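PDB 3LM3: uncharacterized protein from Parabacteroides distasonis, which is of uncharacterised function but is probably a glycoside hydrolase or polysaccharide deacetylase. Local coordinates for residues R143-L157 against E164-Q176. Sequence-based numbering, arbitrary orientation. Where two conformers were deposited one is given.
Sequences RPQSIMGGFLSADNL and ENIHVAHAVIWSQ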
loop_
_atom_site.group_PDB
_atom_site.type_symbol
_atom_site.label_atom_id
_atom_site.label_comp_id
_atom_site.label_asym_id
_atom_site.label_seq_id
_atom_site.Cartn_x
_atom_site.Cartn_y
_atom_site.Cartn_z
ATOM N N ARG A 143 -2.654 -11.035 19.367
ATOM C CA ARG A 143 -2.038 -9.786 18.964
ATOM C C ARG A 143 -1.941 -9.776 17.445
ATOM O O ARG A 143 -1.602 -10.789 16.835
ATOM C CB ARG A 143 -0.662 -9.643 19.576
ATOM C CG ARG A 143 -0.683 -9.576 21.091
ATOM C CD ARG A 143 0.682 -9.529 21.675
ATOM N NE ARG A 143 1.377 -8.313 21.287
ATOM C CZ ARG A 143 1.207 -7.137 21.850
ATOM N NH1 ARG A 143 0.320 -6.969 22.829
ATOM N NH2 ARG A 143 1.906 -6.111 21.400
ATOM N N PRO A 144 -2.249 -8.635 16.811
ATOM C CA PRO A 144 -2.112 -8.588 15.367
ATOM C C PRO A 144 -0.642 -8.693 14.933
ATOM O O PRO A 144 0.252 -8.408 15.732
ATOM C CB PRO A 144 -2.727 -7.226 15.024
ATOM C CG PRO A 144 -2.417 -6.399 16.168
ATOM C CD PRO A 144 -2.605 -7.324 17.370
ATOM N N GLN A 145 -0.399 -9.094 13.695
ATOM C CA GLN A 145 0.957 -9.153 13.161
ATOM C C GLN A 145 1.326 -7.872 12.410
ATOM O O GLN A 145 2.493 -7.684 12.101
ATOM C CB GLN A 145 1.112 -10.357 12.240
ATOM C CG GLN A 145 1.076 -11.677 12.977
ATOM C CD GLN A 145 1.176 -12.851 12.033
ATOM O OE1 GLN A 145 0.300 -13.038 11.193
ATOM N NE2 GLN A 145 2.241 -13.646 12.161
ATOM N N SER A 146 0.359 -6.981 12.154
ATOM C CA SER A 146 0.617 -5.705 11.461
ATOM C C SER A 146 -0.248 -4.619 12.066
ATOM O O SER A 146 -1.193 -4.935 12.833
ATOM C CB SER A 146 0.282 -5.826 9.965
ATOM O OG SER A 146 -1.108 -5.952 9.750
ATOM N N ILE A 147 0.090 -3.371 11.730
ATOM C CA ILE A 147 -0.759 -2.199 11.919
ATOM C C ILE A 147 -0.989 -1.585 10.542
ATOM O O ILE A 147 -0.059 -1.495 9.736
ATOM C CB ILE A 147 -0.066 -1.156 12.829
ATOM C CG1 ILE A 147 0.115 -1.730 14.227
ATOM C CG2 ILE A 147 -0.828 0.197 12.885
ATOM C CD1 ILE A 147 -1.160 -1.805 15.113
HETATM N N MSE A 148 -2.214 -1.131 10.277
HETATM C CA MSE A 148 -2.585 -0.499 9.005
HETATM C C MSE A 148 -2.443 1.006 9.145
HETATM O O MSE A 148 -3.425 1.722 9.329
HETATM C CB MSE A 148 -4.011 -0.871 8.587
HETATM C CG MSE A 148 -4.236 -2.376 8.399
HETATM SE SE MSE A 148 -3.062 -3.250 7.072
HETATM C CE MSE A 148 -3.626 -2.293 5.493
ATOM N N GLY A 149 -1.201 1.472 9.125
ATOM C CA GLY A 149 -0.909 2.844 9.512
ATOM C C GLY A 149 -1.080 3.908 8.460
ATOM O O GLY A 149 -1.466 5.045 8.785
ATOM N N GLY A 150 -0.687 3.628 7.214
ATOM C CA GLY A 150 -0.611 4.689 6.179
ATOM C C GLY A 150 0.569 5.609 6.496
ATOM O O GLY A 150 1.707 5.164 6.461
ATOM N N PHE A 151 0.294 6.878 6.737
ATOM C CA PHE A 151 1.353 7.775 7.143
ATOM C C PHE A 151 1.793 7.372 8.569
ATOM O O PHE A 151 1.218 7.972 9.493
ATOM C CB PHE A 151 0.898 9.260 7.027
ATOM C CG PHE A 151 0.850 9.763 5.596
ATOM C CD1 PHE A 151 -0.164 9.367 4.744
ATOM C CD2 PHE A 151 1.874 10.523 5.073
ATOM C CE1 PHE A 151 -0.204 9.808 3.410
ATOM C CE2 PHE A 151 1.831 10.968 3.748
ATOM C CZ PHE A 151 0.803 10.605 2.929
ATOM N N LEU A 152 2.768 6.495 8.723
ATOM C CA LEU A 152 3.504 6.387 9.999
ATOM C C LEU A 152 4.881 7.035 9.799
ATOM O O LEU A 152 5.339 7.230 8.667
ATOM C CB LEU A 152 3.653 4.935 10.461
ATOM C CG LEU A 152 2.347 4.160 10.725
ATOM C CD1 LEU A 152 2.612 2.722 11.214
ATOM C CD2 LEU A 152 1.430 4.893 11.723
ATOM N N SER A 153 5.504 7.440 10.894
ATOM C CA SER A 153 6.900 7.858 10.880
ATOM C C SER A 153 7.830 6.684 11.192
ATOM O O SER A 153 7.437 5.632 11.744
ATOM C CB SER A 153 7.137 8.950 11.924
ATOM O OG SER A 153 6.907 8.454 13.237
ATOM N N ALA A 154 9.104 6.877 10.917
ATOM C CA ALA A 154 10.114 5.891 11.282
ATOM C C ALA A 154 10.041 5.569 12.773
ATOM O O ALA A 154 10.177 4.401 13.187
ATOM C CB ALA A 154 11.516 6.383 10.893
ATOM N N ASP A 155 9.837 6.591 13.592
ATOM C CA ASP A 155 9.776 6.347 15.022
ATOM C C ASP A 155 8.598 5.457 15.418
ATOM O O ASP A 155 8.682 4.641 16.354
ATOM C CB ASP A 155 9.703 7.660 15.799
ATOM C CG ASP A 155 9.723 7.440 17.273
ATOM O OD1 ASP A 155 10.799 7.088 17.772
ATOM O OD2 ASP A 155 8.669 7.577 17.919
ATOM N N ASN A 156 7.479 5.589 14.708
ATOM C CA ASN A 156 6.323 4.748 14.979
ATOM C C ASN A 156 6.648 3.269 14.664
ATOM O O ASN A 156 6.199 2.348 15.341
ATOM C CB ASN A 156 5.113 5.162 14.142
ATOM C CG ASN A 156 4.629 6.579 14.354
ATOM O OD1 ASN A 156 4.064 7.159 13.413
ATOM N ND2 ASN A 156 4.767 7.128 15.554
ATOM N N LEU A 157 7.395 3.055 13.588
ATOM C CA LEU A 157 7.773 1.694 13.193
ATOM C C LEU A 157 8.775 1.070 14.157
ATOM O O LEU A 157 8.666 -0.106 14.524
ATOM C CB LEU A 157 8.279 1.730 11.753
ATOM C CG LEU A 157 7.293 2.346 10.763
ATOM C CD1 LEU A 157 7.888 2.429 9.364
ATOM C CD2 LEU A 157 6.011 1.547 10.755
ATOM N N GLU A 164 6.207 -3.121 21.000
ATOM C CA GLU A 164 5.025 -3.975 20.835
ATOM C C GLU A 164 5.308 -5.329 20.202
ATOM O O GLU A 164 4.397 -6.152 20.051
ATOM C CB GLU A 164 3.912 -3.222 20.079
ATOM C CG GLU A 164 3.350 -2.033 20.857
ATOM C CD GLU A 164 2.487 -2.421 22.065
ATOM O OE1 GLU A 164 2.313 -3.603 22.404
ATOM O OE2 GLU A 164 1.967 -1.498 22.720
ATOM N N ASN A 165 6.566 -5.578 19.827
ATOM C CA ASN A 165 6.940 -6.814 19.170
ATOM C C ASN A 165 6.043 -7.104 17.959
ATOM O O ASN A 165 5.602 -8.254 17.725
ATOM C CB ASN A 165 6.925 -7.971 20.188
ATOM C CG ASN A 165 7.642 -9.207 19.692
ATOM O OD1 ASN A 165 8.588 -9.142 18.897
ATOM N ND2 ASN A 165 7.206 -10.360 20.195
ATOM N N ILE A 166 5.766 -6.047 17.176
ATOM C CA ILE A 166 5.010 -6.145 15.920
ATOM C C ILE A 166 5.952 -5.684 14.839
ATOM O O ILE A 166 6.539 -4.620 14.954
ATOM C CB ILE A 166 3.722 -5.325 15.960
ATOM C CG1 ILE A 166 2.712 -6.022 16.873
ATOM C CG2 ILE A 166 3.183 -5.109 14.516
ATOM C CD1 ILE A 166 1.476 -5.170 17.186
ATOM N N HIS A 167 6.139 -6.521 13.817
ATOM C CA HIS A 167 7.247 -6.369 12.884
ATOM C C HIS A 167 6.770 -6.210 11.438
ATOM O O HIS A 167 7.563 -6.366 10.517
ATOM C CB HIS A 167 8.236 -7.535 13.003
ATOM C CG HIS A 167 8.828 -7.645 14.369
ATOM N ND1 HIS A 167 9.872 -6.850 14.790
ATOM C CD2 HIS A 167 8.488 -8.418 15.427
ATOM C CE1 HIS A 167 10.171 -7.156 16.048
ATOM N NE2 HIS A 167 9.315 -8.069 16.474
ATOM N N VAL A 168 5.491 -5.862 11.266
ATOM C CA VAL A 168 4.959 -5.524 9.953
ATOM C C VAL A 168 4.071 -4.293 10.116
ATOM O O VAL A 168 3.307 -4.197 11.087
ATOM C CB VAL A 168 4.122 -6.675 9.377
ATOM C CG1 VAL A 168 3.571 -6.318 7.950
ATOM C CG2 VAL A 168 4.943 -7.948 9.368
ATOM N N ALA A 169 4.135 -3.351 9.174
ATOM C CA ALA A 169 3.144 -2.305 9.133
ATOM C C ALA A 169 2.891 -1.877 7.700
ATOM O O ALA A 169 3.825 -1.775 6.898
ATOM C CB ALA A 169 3.536 -1.067 9.971
ATOM N N HIS A 170 1.629 -1.577 7.380
ATOM C CA HIS A 170 1.339 -0.799 6.187
ATOM C C HIS A 170 1.671 0.635 6.546
ATOM O O HIS A 170 0.950 1.269 7.321
ATOM C CB HIS A 170 -0.111 -0.959 5.733
ATOM C CG HIS A 170 -0.610 0.160 4.888
ATOM N ND1 HIS A 170 0.044 0.610 3.758
ATOM C CD2 HIS A 170 -1.686 0.963 5.049
ATOM C CE1 HIS A 170 -0.623 1.652 3.276
ATOM N NE2 HIS A 170 -1.673 1.887 4.039
ATOM N N ALA A 171 2.804 1.120 6.029
ATOM C CA ALA A 171 3.301 2.475 6.249
ATOM C C ALA A 171 3.944 3.029 4.966
ATOM O O ALA A 171 4.894 3.836 5.007
ATOM C CB ALA A 171 4.264 2.502 7.461
ATOM N N VAL A 172 3.481 2.550 3.822
ATOM C CA VAL A 172 3.899 3.017 2.460
ATOM C C VAL A 172 2.554 3.291 1.792
ATOM O O VAL A 172 1.785 2.407 1.693
ATOM C CB VAL A 172 4.698 1.903 1.634
ATOM C CG1 VAL A 172 4.818 2.252 0.103
ATOM C CG2 VAL A 172 6.028 1.549 2.241
ATOM N N ILE A 173 2.242 4.539 1.385
ATOM C CA ILE A 173 1.118 4.776 0.422
ATOM C C ILE A 173 1.854 5.120 -0.843
ATOM O O ILE A 173 2.131 6.284 -1.170
ATOM C CB ILE A 173 0.014 5.829 0.807
ATOM C CG1 ILE A 173 -0.682 5.439 2.126
ATOM C CG2 ILE A 173 -1.093 5.795 -0.223
ATOM C CD1 ILE A 173 -2.007 6.226 2.461
ATOM N N TRP A 174 2.262 4.067 -1.551
ATOM C CA TRP A 174 3.293 4.199 -2.565
ATOM C C TRP A 174 2.919 5.220 -3.620
ATOM O O TRP A 174 1.826 5.159 -4.219
ATOM C CB TRP A 174 3.616 2.856 -3.262
ATOM C CG TRP A 174 4.807 3.041 -4.136
ATOM C CD1 TRP A 174 6.105 3.159 -3.724
ATOM C CD2 TRP A 174 4.816 3.268 -5.546
ATOM N NE1 TRP A 174 6.923 3.420 -4.792
ATOM C CE2 TRP A 174 6.149 3.502 -5.924
ATOM C CE3 TRP A 174 3.822 3.302 -6.536
ATOM C CZ2 TRP A 174 6.504 3.771 -7.236
ATOM C CZ3 TRP A 174 4.197 3.572 -7.840
ATOM C CH2 TRP A 174 5.519 3.795 -8.179
ATOM N N SER A 175 3.830 6.168 -3.861
ATOM C CA SER A 175 3.720 7.224 -4.866
ATOM C C SER A 175 2.724 8.310 -4.569
ATOM O O SER A 175 2.555 9.197 -5.374
ATOM C CB SER A 175 3.484 6.711 -6.291
ATOM O OG SER A 175 2.143 6.329 -6.567
ATOM N N GLN A 176 2.079 8.292 -3.426
ATOM C CA GLN A 176 1.049 9.286 -3.135
ATOM C C GLN A 176 1.643 10.696 -3.147
ATOM O O GLN A 176 2.630 10.984 -2.455
ATOM C CB GLN A 176 0.397 9.007 -1.776
ATOM C CG GLN A 176 -0.410 10.180 -1.212
ATOM C CD GLN A 176 -1.361 10.751 -2.222
ATOM O OE1 GLN A 176 -1.645 11.958 -2.235
ATOM N NE2 GLN A 176 -1.836 9.901 -3.102
HETATM O O HOH W 1 3.157 -9.021 19.195
HETATM O O HOH W 2 4.558 -8.905 13.334
#
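Met148 and His170 sit side by side on neighbouring parallel strands of a beta-alpha-beta unit, in which strand 146-148 leads through helix 154-163 into strand 168-172; strand 213-216 continues the sheet beyond. The case illustrates how such a crossover is joined by backbone hydrogen bonds between its strands and by leucine–alanine contacts. The selenomethionine side chain bends at both chi2 and chi3 and crosses the histidine at about a right angle, bringing its methyl CE to 3.8 Å from His170 CB. Both side chains leave the same face of the sheet, and chi1 of 158°, with CG anti to the backbone N, sets where the imidazole lies on that side; its ND1 bonds to the backbone oxygen of Leu215. His170 N donates to Ile147 O at 2.9 Å, while His170 O receives Gly150 N and, more weakly, Gly149 N.

Ala169 points to the face opposite Met148 and His170, and its methyl and that of Ala171 meet Leu152 of the loop and Leu157 of the helix. Leu157 rests CD2 against both alanines, 3.7 Å from Ala169 CB and 3.8 Å from Ala171 CB, and Leu152 lays its CB 3.9 Å from the same Ala171 CB. A capping box of Ser153 and Asn156 opens the helix.

Where the strands begin, Ile166 sets CG1 against Pro144 O and CG2 against Gln145 O. Beyond it, Arg143, bent at chi3, brings one nitrogen to two acceptors of Glu164: NH2 forms a salt bridge with OE1, met on its anti side with the guanidinium and carboxylate planes 16° apart, and a hydrogen bond with the backbone O. A methionine in place of Arg143 would probably leave the Glu164 carboxylate without its charged partner at OE1, and water 1 without its NE donor. That water accepts from Arg143 NE at 2.8 Å and donates to Asn165 O at 3.0 Å.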